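Probable dehydrogenase (Bordetella bronchiseptica, PDB 3MOI) is probably an NAD(P)-dependent oxidoreductase of the GFO/IDH/MocA family, pairing a Rossmann-type nucleotide-binding domain with a C-terminal domain built on a large mixed beta-sheet. Local coordinates at residues G140-V145 / E308-R313; T132-V137 / I186-G191; R313-G318 / V327-A332. One frame throughout, in Å; residues are numbered along the deposited sequence.

How the contacts relate
All three contacts lie on one side of the chain's centre and concern the large mixed sheet of the C-terminal domain and the helices packed on it. Contacts 1 and 2 have centres about 11 Å apart, and their segments alternate along the chain: helix 128-139 supplies 132-137, the turn that follows supplies 140-145, and 186-191 and 308-313 come later. Contact 3 follows in series, its centre about 14 Å from either other, and shares R313 and strand 310-314 with contact 1. L312 packs against L133 and I136, and T132 against A332, so helix 128-139 joins strand 310-314 and the end of edge strand 326-331. Contacts 1 and 3 touch the second subunit; contact 2 does not.

Contact 1. Residues G140-V145 / E308-R313; sequences GSVGRV and EHADLR
The side chain of E308 lies alongside that of R144, the two pointing the same way, and it reaches the other segment through one carboxylate oxygen. E308 OE1 accepts the backbone N-H of R144 at 2.7 Å, a nearly straight bond (160° at the hydrogen) that arrives from above the carboxylate plane. The guanidinium takes no part in this: R144 NE stays 5.5 Å from E308 OE2, and the end of the arginine leads away. A return bond from E308 N to R144 O, 3.1 Å long, makes the link between the two residues reciprocal. E308 has CG anti to its own carbonyl carbon (chi1 -79°) and an extended chain beyond, which carries the carboxylate over G143, whose CA is 3.3 Å from OE1.

Next along, H309 N donates to V142 O at 2.8 Å, while its ring meets S141 O near the ring plane, ND1 making only a weak bond. These carbonyls belong to a type I turn, G140 to G143, that follows the end of helix 128-139. Beyond these hydrogen bonds the contact becomes apolar. V142 CG2 touches A310 CB at 3.7 Å, and V142 and L312 approach tip to tip through CG2 and CD1, 3.9 Å apart.

The arrangement illustrates how a helix-to-strand turn can be pinned by a hairpin bend. The turn leads from helix 128-139 into strand 145-153, and E308 and H309 form the bend between antiparallel strands 302-307 and 310-314. V142 and L312 both rest on I136 of the helix and on C307 of strand 302-307.

Contact 2. Residues T132-V137 / I186-G191; sequences TLRAIV and IKTITG
R134 lies over the last turn of helix 179-190, and from CB to NE its chain follows one oxygen, T188 O, with CZ and NH2 also near it. R134 CB stands 3.7 Å from T188 O, and CG is closer still at 3.5 Å. With CG anti to the backbone N, the chain crosses to the neighbouring helix; CD also passes T188 O, and the bend at chi3 (-105°) then brings NE in to donate to it. R134 NE donates to T188 O at 2.8 Å, with 141° at the hydrogen, and the oxygen sits near the guanidinium edge, tilted somewhat from its plane. R134 NH2 adds a weak second bond to the same acceptor and ends beside G191 CA, 3.9 Å away, where the chain leaves the helix with positive phi. The methyl CG2 of T188 lies beside NE; the hydroxyl of T188 is turned to D184 O.

Two helices of the C-terminal domain, 128-139 and 179-190, thus run side by side on its mixed sheet, with their short segments 8.2 Å apart at the axes and inclined at 32°, both N-to-C directions broadly alike. The arginine's polar contact adjoins an apolar seam facing the sheet. L133 and I189 lie alongside each other, pointing the same way, and their CD1 atoms meet at 3.9 Å. V137 packs more loosely, its CG1 beside I189 O. I189 also packs on L148 of strand 145-153, and V137 on V145.

Contact 3. Residues R313-G318 / V327-A332; sequences RASPEG and VREVPA
S315 OG is gripped from three directions. It donates to E329 OE2 at 2.7 Å, on the carboxylate oxygen's anti lone pair, and it accepts the backbone N-H groups of E317, at 3.0 Å, and, weakly, of G318. The bond from E317 N, two residues on, makes an ST turn. At chi1 84° OG sits between the backbone N and the carbonyl carbon of its own residue, from where it can serve both its own turn and the neighbouring strand. E329 reaches it with an extended side chain. The carboxylate of E317 stays nearby, OE1 being 4.6 Å from E329 OE2, so the like charges might raise the proton affinity of either.

The backbone closes the contact: A332 N donates to E317 O at 3.0 Å. G318 and P331 form an antiparallel non-hydrogen-bonded pair, and G318 CA makes a CA-H...O contact with V330 O, 3.1 Å away.

S315 to E317 thus link strand 310-314 to strand 318-323, which lies between it and edge strand 326-331, while V330 and A332 pack on T132 of helix 128-139.

Contact 1. Residues G140-V145 / E308-R313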
ATOM      1  N   GLY A 140      20.451  10.111  -9.201  1.00 46.37           N
ATOM      2  CA  GLY A 140      20.360  11.383  -8.477  1.00 45.14           C
ATOM      3  C   GLY A 140      19.316  12.384  -8.938  1.00 44.30           C
ATOM      4  O   GLY A 140      18.967  13.281  -8.178  1.00 42.96           O
ATOM      5  N   SER A 141      18.794  12.237 -10.151  1.00 43.57           N
ATOM      6  CA  SER A 141      18.018  13.340 -10.745  1.00 44.27           C
ATOM      7  C   SER A 141      16.678  13.388 -10.111  1.00 43.31           C
ATOM      8  O   SER A 141      16.132  14.435  -9.846  1.00 43.61           O
ATOM      9  CB  SER A 141      17.840  13.193 -12.258  1.00 44.23           C
ATOM     10  OG  SER A 141      19.028  13.578 -12.910  1.00 45.09           O
ATOM     11  N   VAL A 142      16.190  12.197  -9.853  1.00 42.53           N
ATOM     12  CA  VAL A 142      14.907  11.959  -9.242  1.00 41.38           C
ATOM     13  C   VAL A 142      14.844  12.459  -7.809  1.00 40.73           C
ATOM     14  O   VAL A 142      13.760  12.588  -7.276  1.00 39.63           O
ATOM     15  CB  VAL A 142      14.661  10.439  -9.363  1.00 42.34           C
ATOM     16  CG1 VAL A 142      14.299   9.786  -8.053  1.00 42.07           C
ATOM     17  CG2 VAL A 142      13.753  10.147 -10.552  1.00 40.22           C
ATOM     18  N   GLY A 143      16.006  12.744  -7.205  1.00 41.14           N
ATOM     19  CA  GLY A 143      16.138  13.260  -5.815  1.00 41.23           C
ATOM     20  C   GLY A 143      16.125  12.127  -4.774  1.00 41.77           C
ATOM     21  O   GLY A 143      16.099  10.978  -5.154  1.00 40.67           O
ATOM     22  N   ARG A 144      16.115  12.460  -3.476  1.00 42.59           N
ATOM     23  CA  ARG A 144      16.047  11.463  -2.387  1.00 43.64           C
ATOM     24  C   ARG A 144      14.748  10.662  -2.262  1.00 42.00           C
ATOM     25  O   ARG A 144      13.635  11.195  -2.445  1.00 41.94           O
ATOM     26  CB  ARG A 144      16.257  12.114  -1.029  1.00 45.07           C
ATOM     27  CG  ARG A 144      17.650  12.742  -0.854  1.00 54.19           C
ATOM     28  CD  ARG A 144      18.288  12.272   0.506  1.00 64.73           C
ATOM     29  NE  ARG A 144      19.079  13.315   1.189  1.00 71.79           N
ATOM     30  CZ  ARG A 144      19.369  13.306   2.498  1.00 76.14           C
ATOM     31  NH1 ARG A 144      18.947  12.303   3.291  1.00 76.84           N
ATOM     32  NH2 ARG A 144      20.097  14.296   3.017  1.00 76.75           N
ATOM     33  N   VAL A 145      14.890   9.381  -1.920  1.00 39.74           N
ATOM     34  CA  VAL A 145      13.760   8.580  -1.560  1.00 37.67           C
ATOM     35  C   VAL A 145      13.203   9.084  -0.249  1.00 36.48           C
ATOM     36  O   VAL A 145      13.943   9.263   0.695  1.00 36.05           O
ATOM     37  CB  VAL A 145      14.130   7.138  -1.358  1.00 38.00           C
ATOM     38  CG1 VAL A 145      12.880   6.325  -0.896  1.00 36.90           C
ATOM     39  CG2 VAL A 145      14.731   6.571  -2.641  1.00 36.41           C
ATOM     40  N   GLU A 308      11.737  12.887  -4.162  1.00 40.33           N
ATOM     41  CA  GLU A 308      11.538  14.331  -4.241  1.00 41.66           C
ATOM     42  C   GLU A 308      11.009  14.763  -5.629  1.00 41.02           C
ATOM     43  O   GLU A 308      10.096  15.541  -5.717  1.00 40.14           O
ATOM     44  CB  GLU A 308      12.857  15.087  -3.990  1.00 42.67           C
ATOM     45  CG  GLU A 308      13.300  15.241  -2.535  1.00 45.79           C
ATOM     46  CD  GLU A 308      14.830  15.576  -2.352  1.00 49.64           C
ATOM     47  OE1 GLU A 308      15.727  15.162  -3.169  1.00 46.59           O
ATOM     48  OE2 GLU A 308      15.102  16.256  -1.327  1.00 52.98           O
ATOM     49  N   HIS A 309      11.588  14.259  -6.708  1.00 40.31           N
ATOM     50  CA  HIS A 309      11.214  14.789  -8.025  1.00 40.36           C
ATOM     51  C   HIS A 309      10.420  13.794  -8.881  1.00 39.89           C
ATOM     52  O   HIS A 309      10.126  14.075 -10.036  1.00 40.42           O
ATOM     53  CB  HIS A 309      12.456  15.380  -8.759  1.00 40.38           C
ATOM     54  CG  HIS A 309      13.093  16.532  -8.019  1.00 40.77           C
ATOM     55  ND1 HIS A 309      14.428  16.556  -7.670  1.00 42.47           N
ATOM     56  CD2 HIS A 309      12.556  17.663  -7.509  1.00 40.59           C
ATOM     57  CE1 HIS A 309      14.686  17.661  -6.993  1.00 41.49           C
ATOM     58  NE2 HIS A 309      13.566  18.350  -6.885  1.00 41.14           N
ATOM     59  N   ALA A 310       9.963  12.696  -8.287  1.00 39.05           N
ATOM     60  CA  ALA A 310       9.238  11.699  -9.050  1.00 38.77           C
ATOM     61  C   ALA A 310       8.711  10.570  -8.181  1.00 38.63           C
ATOM     62  O   ALA A 310       9.254  10.342  -7.107  1.00 39.01           O
ATOM     63  CB  ALA A 310      10.168  11.102 -10.119  1.00 38.69           C
ATOM     64  N   ASP A 311       7.658   9.891  -8.647  1.00 37.70           N
ATOM     65  CA  ASP A 311       7.335   8.564  -8.183  1.00 38.31           C
ATOM     66  C   ASP A 311       7.832   7.599  -9.236  1.00 37.66           C
ATOM     67  O   ASP A 311       7.760   7.903 -10.425  1.00 37.34           O
ATOM     68  CB  ASP A 311       5.834   8.361  -7.947  1.00 38.78           C
ATOM     69  CG  ASP A 311       5.289   9.264  -6.819  1.00 42.47           C
ATOM     70  OD1 ASP A 311       6.076   9.693  -5.931  1.00 44.59           O
ATOM     71  OD2 ASP A 311       4.083   9.604  -6.861  1.00 42.01           O
ATOM     72  N   LEU A 312       8.342   6.442  -8.784  1.00 36.86           N
ATOM     73  CA  LEU A 312       8.876   5.423  -9.639  1.00 36.38           C
ATOM     74  C   LEU A 312       8.016   4.176  -9.498  1.00 36.11           C
ATOM     75  O   LEU A 312       7.582   3.857  -8.398  1.00 35.10           O
ATOM     76  CB  LEU A 312      10.277   5.095  -9.178  1.00 36.43           C
ATOM     77  CG  LEU A 312      11.517   5.884  -9.543  1.00 38.20           C
ATOM     78  CD1 LEU A 312      11.236   7.280  -9.982  1.00 39.08           C
ATOM     79  CD2 LEU A 312      12.618   5.823  -8.454  1.00 36.77           C
ATOM     80  N   ARG A 313       7.830   3.440 -10.593  1.00 36.31           N
ATOM     81  CA  ARG A 313       7.038   2.213 -10.588  1.00 36.86           C
ATOM     82  C   ARG A 313       7.520   1.229 -11.654  1.00 37.38           C
ATOM     83  O   ARG A 313       7.876   1.630 -12.754  1.00 36.79           O
ATOM     84  CB  ARG A 313       5.612   2.590 -10.908  1.00 37.99           C
ATOM     85  CG  ARG A 313       4.632   1.444 -11.052  1.00 38.88           C
ATOM     86  CD  ARG A 313       3.331   1.979 -11.632  1.00 38.22           C
ATOM     87  NE  ARG A 313       2.357   0.907 -11.788  1.00 36.51           N
ATOM     88  CZ  ARG A 313       1.324   0.951 -12.592  1.00 36.08           C
ATOM     89  NH1 ARG A 313       1.097   2.010 -13.379  1.00 39.26           N
ATOM     90  NH2 ARG A 313       0.514  -0.085 -12.606  1.00 38.30           N
TER

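Contact 2. Residues T132-V137 / I186-G191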
ATOM      1  N   THR A 132      16.871  -1.641 -12.059  1.00 33.84           N
ATOM      2  CA  THR A 132      16.617  -0.372 -12.748  1.00 33.71           C
ATOM      3  C   THR A 132      16.174   0.686 -11.792  1.00 33.14           C
ATOM      4  O   THR A 132      16.639   1.805 -11.932  1.00 35.07           O
ATOM      5  CB  THR A 132      15.604  -0.482 -13.890  1.00 34.23           C
ATOM      6  OG1 THR A 132      15.963  -1.593 -14.710  1.00 31.63           O
ATOM      7  CG2 THR A 132      15.597   0.809 -14.722  1.00 32.41           C
ATOM      8  N   LEU A 133      15.305   0.346 -10.842  1.00 32.26           N
ATOM      9  CA  LEU A 133      14.855   1.310  -9.839  1.00 32.76           C
ATOM     10  C   LEU A 133      16.063   1.788  -9.058  1.00 34.05           C
ATOM     11  O   LEU A 133      16.187   2.979  -8.824  1.00 33.81           O
ATOM     12  CB  LEU A 133      13.750   0.763  -8.884  1.00 31.83           C
ATOM     13  CG  LEU A 133      12.314   0.500  -9.435  1.00 30.89           C
ATOM     14  CD1 LEU A 133      11.517  -0.548  -8.607  1.00 27.06           C
ATOM     15  CD2 LEU A 133      11.424   1.741  -9.600  1.00 29.77           C
ATOM     16  N   ARG A 134      16.977   0.876  -8.686  1.00 35.77           N
ATOM     17  CA  ARG A 134      18.206   1.284  -7.978  1.00 37.06           C
ATOM     18  C   ARG A 134      18.989   2.276  -8.843  1.00 36.96           C
ATOM     19  O   ARG A 134      19.308   3.399  -8.413  1.00 36.31           O
ATOM     20  CB  ARG A 134      19.102   0.088  -7.561  1.00 37.34           C
ATOM     21  CG  ARG A 134      20.434   0.496  -6.923  1.00 40.15           C
ATOM     22  CD  ARG A 134      21.473  -0.734  -6.743  1.00 47.15           C
ATOM     23  NE  ARG A 134      21.489  -1.097  -5.315  1.00 52.73           N
ATOM     24  CZ  ARG A 134      22.498  -1.044  -4.441  1.00 54.03           C
ATOM     25  NH1 ARG A 134      23.773  -0.777  -4.780  1.00 51.87           N
ATOM     26  NH2 ARG A 134      22.186  -1.344  -3.167  1.00 58.71           N
ATOM     27  N   ALA A 135      19.283   1.893 -10.071  1.00 37.23           N
ATOM     28  CA  ALA A 135      20.096   2.812 -10.921  1.00 37.58           C
ATOM     29  C   ALA A 135      19.487   4.241 -10.922  1.00 37.59           C
ATOM     30  O   ALA A 135      20.184   5.240 -10.707  1.00 37.16           O
ATOM     31  CB  ALA A 135      20.250   2.249 -12.296  1.00 36.50           C
ATOM     32  N   ILE A 136      18.170   4.324 -11.050  1.00 37.94           N
ATOM     33  CA  ILE A 136      17.507   5.633 -11.118  1.00 37.90           C
ATOM     34  C   ILE A 136      17.710   6.447  -9.843  1.00 39.20           C
ATOM     35  O   ILE A 136      18.024   7.620  -9.890  1.00 41.24           O
ATOM     36  CB  ILE A 136      16.008   5.463 -11.444  1.00 37.43           C
ATOM     37  CG1 ILE A 136      15.869   5.017 -12.909  1.00 35.89           C
ATOM     38  CG2 ILE A 136      15.260   6.715 -11.181  1.00 34.19           C
ATOM     39  CD1 ILE A 136      14.577   4.352 -13.245  1.00 32.18           C
ATOM     40  N   VAL A 137      17.568   5.808  -8.707  1.00 40.14           N
ATOM     41  CA  VAL A 137      17.833   6.433  -7.425  1.00 40.54           C
ATOM     42  C   VAL A 137      19.281   6.909  -7.288  1.00 42.49           C
ATOM     43  O   VAL A 137      19.467   8.087  -7.025  1.00 43.01           O
ATOM     44  CB  VAL A 137      17.410   5.478  -6.245  1.00 40.77           C
ATOM     45  CG1 VAL A 137      17.832   6.034  -4.900  1.00 38.49           C
ATOM     46  CG2 VAL A 137      15.864   5.229  -6.277  1.00 37.05           C
ATOM     47  N   ILE A 186      13.628  -3.769  -1.151  1.00 32.33           N
ATOM     48  CA  ILE A 186      13.672  -2.496  -0.442  1.00 31.83           C
ATOM     49  C   ILE A 186      15.124  -2.160  -0.151  1.00 31.79           C
ATOM     50  O   ILE A 186      15.576  -1.102  -0.476  1.00 32.86           O
ATOM     51  CB  ILE A 186      12.843  -2.552   0.798  1.00 31.98           C
ATOM     52  CG1 ILE A 186      11.345  -2.611   0.428  1.00 33.89           C
ATOM     53  CG2 ILE A 186      13.086  -1.384   1.649  1.00 31.69           C
ATOM     54  CD1 ILE A 186      10.456  -2.996   1.582  1.00 34.81           C
ATOM     55  N   LYS A 187      15.892  -3.078   0.388  1.00 31.34           N
ATOM     56  CA  LYS A 187      17.299  -2.825   0.551  1.00 31.87           C
ATOM     57  C   LYS A 187      18.057  -2.490  -0.745  1.00 30.96           C
ATOM     58  O   LYS A 187      18.968  -1.649  -0.756  1.00 29.99           O
ATOM     59  CB  LYS A 187      17.932  -4.021   1.164  1.00 33.43           C
ATOM     60  CG  LYS A 187      17.465  -4.293   2.615  1.00 36.18           C
ATOM     61  CD  LYS A 187      18.586  -5.052   3.329  1.00 38.26           C
ATOM     62  CE  LYS A 187      18.550  -6.467   3.100  1.00 38.12           C
ATOM     63  NZ  LYS A 187      19.615  -7.123   3.891  1.00 36.98           N
ATOM     64  N   THR A 188      17.730  -3.180  -1.815  1.00 30.27           N
ATOM     65  CA  THR A 188      18.419  -2.965  -3.059  1.00 30.80           C
ATOM     66  C   THR A 188      18.116  -1.570  -3.648  1.00 32.25           C
ATOM     67  O   THR A 188      19.023  -0.817  -3.975  1.00 32.63           O
ATOM     68  CB  THR A 188      18.014  -4.024  -4.056  1.00 31.86           C
ATOM     69  OG1 THR A 188      18.513  -5.314  -3.646  1.00 32.71           O
ATOM     70  CG2 THR A 188      18.524  -3.674  -5.454  1.00 29.18           C
ATOM     71  N   ILE A 189      16.820  -1.206  -3.738  1.00 33.14           N
ATOM     72  CA  ILE A 189      16.415   0.090  -4.226  1.00 31.33           C
ATOM     73  C   ILE A 189      17.042   1.165  -3.362  1.00 31.81           C
ATOM     74  O   ILE A 189      17.514   2.147  -3.895  1.00 32.23           O
ATOM     75  CB  ILE A 189      14.896   0.227  -4.215  1.00 31.28           C
ATOM     76  CG1 ILE A 189      14.278  -0.678  -5.281  1.00 30.90           C
ATOM     77  CG2 ILE A 189      14.436   1.676  -4.472  1.00 28.09           C
ATOM     78  CD1 ILE A 189      12.813  -1.158  -4.968  1.00 26.68           C
ATOM     79  N   THR A 190      17.031   1.043  -2.049  1.00 30.64           N
ATOM     80  CA  THR A 190      17.436   2.195  -1.306  1.00 31.46           C
ATOM     81  C   THR A 190      18.891   2.205  -0.966  1.00 32.39           C
ATOM     82  O   THR A 190      19.427   3.221  -0.656  1.00 33.06           O
ATOM     83  CB  THR A 190      16.698   2.356   0.011  1.00 31.75           C
ATOM     84  OG1 THR A 190      17.088   1.307   0.908  1.00 31.66           O
ATOM     85  CG2 THR A 190      15.165   2.389  -0.227  1.00 30.46           C
ATOM     86  N   GLY A 191      19.553   1.074  -0.981  1.00 33.50           N
ATOM     87  CA  GLY A 191      20.875   1.017  -0.346  1.00 33.62           C
ATOM     88  C   GLY A 191      20.943   1.349   1.144  1.00 33.62           C
ATOM     89  O   GLY A 191      22.014   1.626   1.626  1.00 33.35           O
TER

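Contact 3. Residues R313-G318 / V327-A332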
ATOM      1  N   ARG A 313       7.830   3.440 -10.593  1.00 36.31           N
ATOM      2  CA  ARG A 313       7.038   2.213 -10.588  1.00 36.86           C
ATOM      3  C   ARG A 313       7.520   1.229 -11.654  1.00 37.38           C
ATOM      4  O   ARG A 313       7.876   1.630 -12.754  1.00 36.79           O
ATOM      5  CB  ARG A 313       5.612   2.590 -10.908  1.00 37.99           C
ATOM      6  CG  ARG A 313       4.632   1.444 -11.052  1.00 38.88           C
ATOM      7  CD  ARG A 313       3.331   1.979 -11.632  1.00 38.22           C
ATOM      8  NE  ARG A 313       2.357   0.907 -11.788  1.00 36.51           N
ATOM      9  CZ  ARG A 313       1.324   0.951 -12.592  1.00 36.08           C
ATOM     10  NH1 ARG A 313       1.097   2.010 -13.379  1.00 39.26           N
ATOM     11  NH2 ARG A 313       0.514  -0.085 -12.606  1.00 38.30           N
ATOM     12  N   ALA A 314       7.546  -0.060 -11.325  1.00 37.87           N
ATOM     13  CA  ALA A 314       8.059  -1.051 -12.262  1.00 38.09           C
ATOM     14  C   ALA A 314       7.028  -1.215 -13.342  1.00 39.00           C
ATOM     15  O   ALA A 314       5.848  -1.137 -13.054  1.00 39.64           O
ATOM     16  CB  ALA A 314       8.325  -2.374 -11.595  1.00 37.68           C
ATOM     17  N   SER A 315       7.481  -1.407 -14.582  1.00 39.44           N
ATOM     18  CA  SER A 315       6.598  -1.657 -15.704  1.00 39.87           C
ATOM     19  C   SER A 315       6.970  -2.974 -16.361  1.00 40.44           C
ATOM     20  O   SER A 315       8.002  -3.598 -16.024  1.00 40.50           O
ATOM     21  CB  SER A 315       6.750  -0.525 -16.715  1.00 40.06           C
ATOM     22  OG  SER A 315       7.853  -0.749 -17.586  1.00 41.75           O
ATOM     23  N   PRO A 316       6.175  -3.385 -17.338  1.00 40.38           N
ATOM     24  CA  PRO A 316       6.545  -4.564 -18.122  1.00 41.25           C
ATOM     25  C   PRO A 316       7.837  -4.431 -18.933  1.00 40.96           C
ATOM     26  O   PRO A 316       8.402  -5.427 -19.317  1.00 41.20           O
ATOM     27  CB  PRO A 316       5.359  -4.735 -19.095  1.00 41.39           C
ATOM     28  CG  PRO A 316       4.308  -3.815 -18.623  1.00 40.92           C
ATOM     29  CD  PRO A 316       5.043  -2.693 -17.944  1.00 40.84           C
ATOM     30  N   GLU A 317       8.283  -3.211 -19.193  1.00 41.07           N
ATOM     31  CA  GLU A 317       9.475  -2.969 -19.991  1.00 41.11           C
ATOM     32  C   GLU A 317      10.620  -2.301 -19.188  1.00 40.12           C
ATOM     33  O   GLU A 317      11.737  -2.192 -19.681  1.00 40.66           O
ATOM     34  CB  GLU A 317       9.105  -2.112 -21.222  1.00 41.37           C
ATOM     35  CG  GLU A 317       9.136  -2.852 -22.588  1.00 45.72           C
ATOM     36  CD  GLU A 317       7.747  -3.226 -23.191  1.00 51.01           C
ATOM     37  OE1 GLU A 317       6.773  -2.398 -23.166  1.00 49.66           O
ATOM     38  OE2 GLU A 317       7.665  -4.376 -23.718  1.00 54.76           O
ATOM     39  N   GLY A 318      10.371  -1.842 -17.967  1.00 38.57           N
ATOM     40  CA  GLY A 318      11.390  -1.069 -17.282  1.00 37.30           C
ATOM     41  C   GLY A 318      10.778  -0.323 -16.141  1.00 37.22           C
ATOM     42  O   GLY A 318      10.036  -0.908 -15.335  1.00 37.99           O
ATOM     43  N   VAL A 327       4.809  11.732 -17.290  1.00 46.13           N
ATOM     44  CA  VAL A 327       5.348  10.402 -17.321  1.00 45.72           C
ATOM     45  C   VAL A 327       6.438  10.235 -18.368  1.00 46.17           C
ATOM     46  O   VAL A 327       6.416  10.878 -19.384  1.00 46.31           O
ATOM     47  CB  VAL A 327       4.236   9.360 -17.644  1.00 45.62           C
ATOM     48  CG1 VAL A 327       4.661   7.968 -17.207  1.00 45.41           C
ATOM     49  CG2 VAL A 327       2.956   9.693 -16.938  1.00 45.53           C
ATOM     50  N   ARG A 328       7.399   9.361 -18.097  1.00 46.57           N
ATOM     51  CA  ARG A 328       8.265   8.803 -19.129  1.00 47.19           C
ATOM     52  C   ARG A 328       8.742   7.419 -18.666  1.00 46.22           C
ATOM     53  O   ARG A 328       8.638   7.102 -17.482  1.00 46.79           O
ATOM     54  CB  ARG A 328       9.445   9.739 -19.451  1.00 47.81           C
ATOM     55  CG  ARG A 328      10.574   9.717 -18.419  1.00 50.97           C
ATOM     56  CD  ARG A 328      11.443  11.006 -18.436  1.00 54.88           C
ATOM     57  NE  ARG A 328      12.203  11.148 -17.181  1.00 57.03           N
ATOM     58  CZ  ARG A 328      13.374  10.550 -16.916  1.00 58.19           C
ATOM     59  NH1 ARG A 328      13.972   9.763 -17.830  1.00 57.98           N
ATOM     60  NH2 ARG A 328      13.952  10.746 -15.726  1.00 55.88           N
ATOM     61  N   GLU A 329       9.233   6.607 -19.603  1.00 45.04           N
ATOM     62  CA  GLU A 329       9.609   5.209 -19.371  1.00 44.10           C
ATOM     63  C   GLU A 329      11.119   5.035 -19.552  1.00 43.08           C
ATOM     64  O   GLU A 329      11.723   5.662 -20.412  1.00 42.21           O
ATOM     65  CB  GLU A 329       8.818   4.244 -20.289  1.00 44.12           C
ATOM     66  CG  GLU A 329       8.862   2.742 -19.851  1.00 46.55           C
ATOM     67  CD  GLU A 329       7.674   1.886 -20.365  1.00 49.72           C
ATOM     68  OE1 GLU A 329       6.982   2.352 -21.311  1.00 52.11           O
ATOM     69  OE2 GLU A 329       7.450   0.748 -19.845  1.00 47.33           O
ATOM     70  N   VAL A 330      11.727   4.215 -18.692  1.00 42.37           N
ATOM     71  CA  VAL A 330      13.135   3.844 -18.801  1.00 41.55           C
ATOM     72  C   VAL A 330      13.234   2.344 -19.009  1.00 41.37           C
ATOM     73  O   VAL A 330      12.801   1.596 -18.172  1.00 41.80           O
ATOM     74  CB  VAL A 330      13.898   4.205 -17.517  1.00 41.34           C
ATOM     75  CG1 VAL A 330      15.381   3.707 -17.590  1.00 39.79           C
ATOM     76  CG2 VAL A 330      13.797   5.706 -17.265  1.00 39.14           C
ATOM     77  N   PRO A 331      13.808   1.893 -20.123  1.00 41.61           N
ATOM     78  CA  PRO A 331      13.997   0.451 -20.263  1.00 41.74           C
ATOM     79  C   PRO A 331      14.857  -0.210 -19.168  1.00 41.56           C
ATOM     80  O   PRO A 331      15.785   0.389 -18.638  1.00 40.96           O
ATOM     81  CB  PRO A 331      14.721   0.330 -21.621  1.00 41.97           C
ATOM     82  CG  PRO A 331      15.275   1.674 -21.878  1.00 41.63           C
ATOM     83  CD  PRO A 331      14.218   2.585 -21.352  1.00 41.63           C
ATOM     84  N   ALA A 332      14.525  -1.451 -18.868  1.00 41.68           N
ATOM     85  CA  ALA A 332      15.227  -2.243 -17.903  1.00 42.38           C
ATOM     86  C   ALA A 332      16.680  -2.516 -18.300  1.00 43.70           C
ATOM     87  O   ALA A 332      16.977  -3.015 -19.396  1.00 43.11           O
ATOM     88  CB  ALA A 332      14.498  -3.557 -17.720  1.00 42.03           C
TER